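Local coordinates for protein glycoside hydrolase family 61 (Trichoderma reesei QM6a, PDB 5O2X) that probably cleaves cellulose oxidatively, as a copper-dependent lytic polysaccharide monooxygenase of Auxiliary Activity family 9, at residues T108-F112 with Y153-H157. Sequence-based numbering, arbitrary orientation. Where two conformers were deposited one is given.
Sequences TLEFF and YVLRH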
ATOM      1  N   THR A 108      -2.636  16.564  -2.941  1.00  7.42           N
ATOM      2  CA  THR A 108      -3.985  16.708  -3.453  1.00  8.16           C
ATOM      3  C   THR A 108      -4.695  15.364  -3.605  1.00  7.26           C
ATOM      4  O   THR A 108      -5.903  15.335  -3.908  1.00  8.85           O
ATOM      5  CB  THR A 108      -4.013  17.444  -4.826  1.00  9.78           C
ATOM      6  OG1 THR A 108      -3.488  16.620  -5.846  1.00 10.34           O
ATOM      7  CG2 THR A 108      -3.320  18.786  -4.762  1.00 10.84           C
ATOM      8  N   LEU A 109      -3.979  14.262  -3.459  1.00  6.01           N
ATOM      9  CA  LEU A 109      -4.556  12.949  -3.744  1.00  5.76           C
ATOM     10  C   LEU A 109      -5.598  12.603  -2.689  1.00  5.73           C
ATOM     11  O   LEU A 109      -5.354  12.717  -1.478  1.00  6.41           O
ATOM     12  CB  LEU A 109      -3.457  11.881  -3.754  1.00  5.88           C
ATOM     13  CG  LEU A 109      -2.466  11.970  -4.907  1.00  6.34           C
ATOM     14  CD1 LEU A 109      -1.284  11.061  -4.653  1.00  6.78           C
ATOM     15  CD2 LEU A 109      -3.140  11.607  -6.224  1.00  7.40           C
ATOM     16  N   GLU A 110      -6.764  12.137  -3.157  0.61  5.71           N
ATOM     17  CA  GLU A 110      -7.853  11.757  -2.270  0.61  5.97           C
ATOM     18  C   GLU A 110      -8.065  10.244  -2.403  0.61  5.16           C
ATOM     19  O   GLU A 110      -8.578   9.732  -3.415  0.61  5.44           O
ATOM     20  CB  GLU A 110      -9.101  12.566  -2.587  0.61  6.80           C
ATOM     21  CG  GLU A 110      -8.897  14.050  -2.302  0.61  7.78           C
ATOM     22  CD  GLU A 110     -10.042  14.907  -2.714  0.61 10.18           C
ATOM     23  OE1 GLU A 110     -11.094  14.376  -3.099  0.61 13.80           O
ATOM     24  OE2 GLU A 110      -9.877  16.143  -2.659  0.61 12.55           O
ATOM     25  N   PHE A 111      -7.643   9.540  -1.366  1.00  5.11           N
ATOM     26  CA  PHE A 111      -7.546   8.093  -1.362  1.00  4.72           C
ATOM     27  C   PHE A 111      -8.854   7.449  -0.947  1.00  4.78           C
ATOM     28  O   PHE A 111      -9.434   7.788   0.092  1.00  5.82           O
ATOM     29  CB  PHE A 111      -6.461   7.658  -0.386  1.00  4.78           C
ATOM     30  CG  PHE A 111      -5.089   8.056  -0.823  1.00  4.74           C
ATOM     31  CD1 PHE A 111      -4.409   7.326  -1.786  1.00  4.93           C
ATOM     32  CD2 PHE A 111      -4.482   9.197  -0.311  1.00  5.44           C
ATOM     33  CE1 PHE A 111      -3.148   7.704  -2.236  1.00  5.18           C
ATOM     34  CE2 PHE A 111      -3.237   9.591  -0.771  1.00  6.15           C
ATOM     35  CZ  PHE A 111      -2.557   8.840  -1.710  1.00  5.82           C
ATOM     36  N   PHE A 112      -9.306   6.465  -1.739  1.00  4.59           N
ATOM     37  CA  PHE A 112     -10.410   5.590  -1.359  1.00  4.60           C
ATOM     38  C   PHE A 112      -9.842   4.182  -1.142  1.00  4.06           C
ATOM     39  O   PHE A 112      -8.944   3.732  -1.854  1.00  4.41           O
ATOM     40  CB  PHE A 112     -11.565   5.620  -2.377  1.00  5.21           C
ATOM     41  CG  PHE A 112     -11.189   5.339  -3.811  1.00  5.33           C
ATOM     42  CD1 PHE A 112     -10.822   6.390  -4.672  1.00  5.87           C
ATOM     43  CD2 PHE A 112     -11.244   4.069  -4.331  1.00  5.65           C
ATOM     44  CE1 PHE A 112     -10.520   6.145  -5.972  1.00  6.71           C
ATOM     45  CE2 PHE A 112     -10.957   3.833  -5.659  1.00  5.93           C
ATOM     46  CZ  PHE A 112     -10.590   4.864  -6.494  1.00  6.87           C
ATOM     47  N   TYR A 153      -4.219   6.445 -11.593  1.00  5.38           N
ATOM     48  CA  TYR A 153      -4.364   6.397 -10.163  1.00  5.07           C
ATOM     49  C   TYR A 153      -3.043   6.094  -9.481  1.00  4.79           C
ATOM     50  O   TYR A 153      -2.251   5.284  -9.976  1.00  4.82           O
ATOM     51  CB  TYR A 153      -5.323   5.288  -9.724  1.00  5.02           C
ATOM     52  CG  TYR A 153      -6.743   5.425 -10.255  1.00  5.27           C
ATOM     53  CD1 TYR A 153      -7.091   4.943 -11.518  1.00  5.70           C
ATOM     54  CD2 TYR A 153      -7.750   5.995  -9.493  1.00  5.51           C
ATOM     55  CE1 TYR A 153      -8.392   5.092 -12.040  1.00  6.30           C
ATOM     56  CE2 TYR A 153      -9.053   6.138  -9.991  1.00  6.25           C
ATOM     57  CZ  TYR A 153      -9.358   5.644 -11.249  1.00  6.47           C
ATOM     58  OH  TYR A 153     -10.658   5.798 -11.709  1.00  7.39           O
ATOM     59  N   VAL A 154      -2.839   6.698  -8.310  1.00  4.30           N
ATOM     60  CA  VAL A 154      -1.810   6.229  -7.389  1.00  4.31           C
ATOM     61  C   VAL A 154      -2.447   5.111  -6.549  1.00  4.26           C
ATOM     62  O   VAL A 154      -3.487   5.303  -5.916  1.00  5.06           O
ATOM     63  CB  VAL A 154      -1.283   7.343  -6.505  1.00  4.54           C
ATOM     64  CG1 VAL A 154      -0.355   6.791  -5.424  1.00  5.09           C
ATOM     65  CG2 VAL A 154      -0.512   8.355  -7.339  1.00  5.23           C
ATOM     66  N   LEU A 155      -1.759   3.970  -6.546  1.00  4.24           N
ATOM     67  CA  LEU A 155      -2.080   2.811  -5.713  1.00  4.35           C
ATOM     68  C   LEU A 155      -1.168   2.909  -4.479  1.00  4.08           C
ATOM     69  O   LEU A 155       0.053   2.873  -4.624  1.00  4.61           O
ATOM     70  CB  LEU A 155      -1.842   1.544  -6.515  1.00  4.81           C
ATOM     71  CG  LEU A 155      -1.809   0.212  -5.826  1.00  6.12           C
ATOM     72  CD1 LEU A 155      -3.111  -0.054  -5.178  1.00  7.17           C
ATOM     73  CD2 LEU A 155      -1.436  -0.878  -6.824  1.00  7.06           C
ATOM     74  N   ARG A 156      -1.768   3.055  -3.311  1.00  4.17           N
ATOM     75  CA  ARG A 156      -1.065   3.199  -2.049  1.00  3.84           C
ATOM     76  C   ARG A 156      -1.329   1.954  -1.241  1.00  4.00           C
ATOM     77  O   ARG A 156      -2.414   1.755  -0.700  1.00  4.53           O
ATOM     78  CB  ARG A 156      -1.537   4.460  -1.322  1.00  4.01           C
ATOM     79  CG  ARG A 156      -0.863   4.733   0.007  1.00  4.24           C
ATOM     80  CD  ARG A 156      -1.507   5.918   0.714  1.00  4.47           C
ATOM     81  NE  ARG A 156      -0.881   6.260   1.990  1.00  4.57           N
ATOM     82  CZ  ARG A 156      -1.039   5.581   3.116  1.00  4.39           C
ATOM     83  NH1 ARG A 156      -1.888   4.558   3.160  1.00  5.05           N
ATOM     84  NH2 ARG A 156      -0.351   5.897   4.202  1.00  4.40           N
ATOM     85  N   HIS A 157      -0.294   1.093  -1.175  1.00  3.80           N
ATOM     86  CA  HIS A 157      -0.330  -0.160  -0.406  1.00  3.80           C
ATOM     87  C   HIS A 157       0.371   0.067   0.918  1.00  4.01           C
ATOM     88  O   HIS A 157       1.369   0.793   0.970  1.00  5.23           O
ATOM     89  CB  HIS A 157       0.416  -1.211  -1.238  1.00  4.11           C
ATOM     90  CG  HIS A 157       0.638  -2.501  -0.531  1.00  4.40           C
ATOM     91  ND1 HIS A 157      -0.330  -3.426  -0.246  1.00  4.50           N
ATOM     92  CD2 HIS A 157       1.764  -3.032   0.020  1.00  5.55           C
ATOM     93  CE1 HIS A 157       0.196  -4.458   0.393  1.00  4.80           C
ATOM     94  NE2 HIS A 157       1.478  -4.251   0.566  1.00  5.87           N
TER
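R156 is extended as far as NE, its CG anti to the backbone N (chi1 -179°), and rises past the rim of the F111 ring, which leans back beside its own backbone N (chi1 -67°). The two side chains cross at about a right angle. R156 CD sits over one ring face, 4.0 Å from the centroid of F111, a CH-pi contact shifted toward the rim, while R156 CB comes to 3.7 Å from F111 CE1. The guanidinium lies farther out above the same face, its plane 63° from that of the ring and R156 CZ 5.9 Å from the F111 centroid, so any cation-pi attraction is weak at most. Its nitrogens are engaged elsewhere: NH1 in a salt bridge to E158, NE and NH2 on the carbonyls of I55 and I54.

V154 divides its methyls between F111 and L109. Its CG1 approaches the edge of the F111 ring, 4.3 Å from CE1, and its CG2 meets L109 CD1 at 3.9 Å. On the other face of the sheet, F112 presents the edge of its ring at CZ, 4.0 Å from CE2 of Y153, whose hydroxyl is hydrogen-bonded to A149 and Q189; these two side chains also cross at about a right angle.

No hydrogen bond joins the two segments directly. Strand 90-96 lies between them in the sheet, antiparallel to both 110-121 and 151-161, and the side chains meet across it: F112 bonds through its backbone to L94, V154 to A95. With F111 cut back to an alanine, R156 CD would probably lose the ring face beneath it and V154 CG1 the ring edge beside it. In this part of the beta-sandwich core the direct contact is therefore dispersion, while backbone bonds to strand 90-96 hold the sheet together; the arginine contributes its carbon chain here, and its charge is probably balanced by E158.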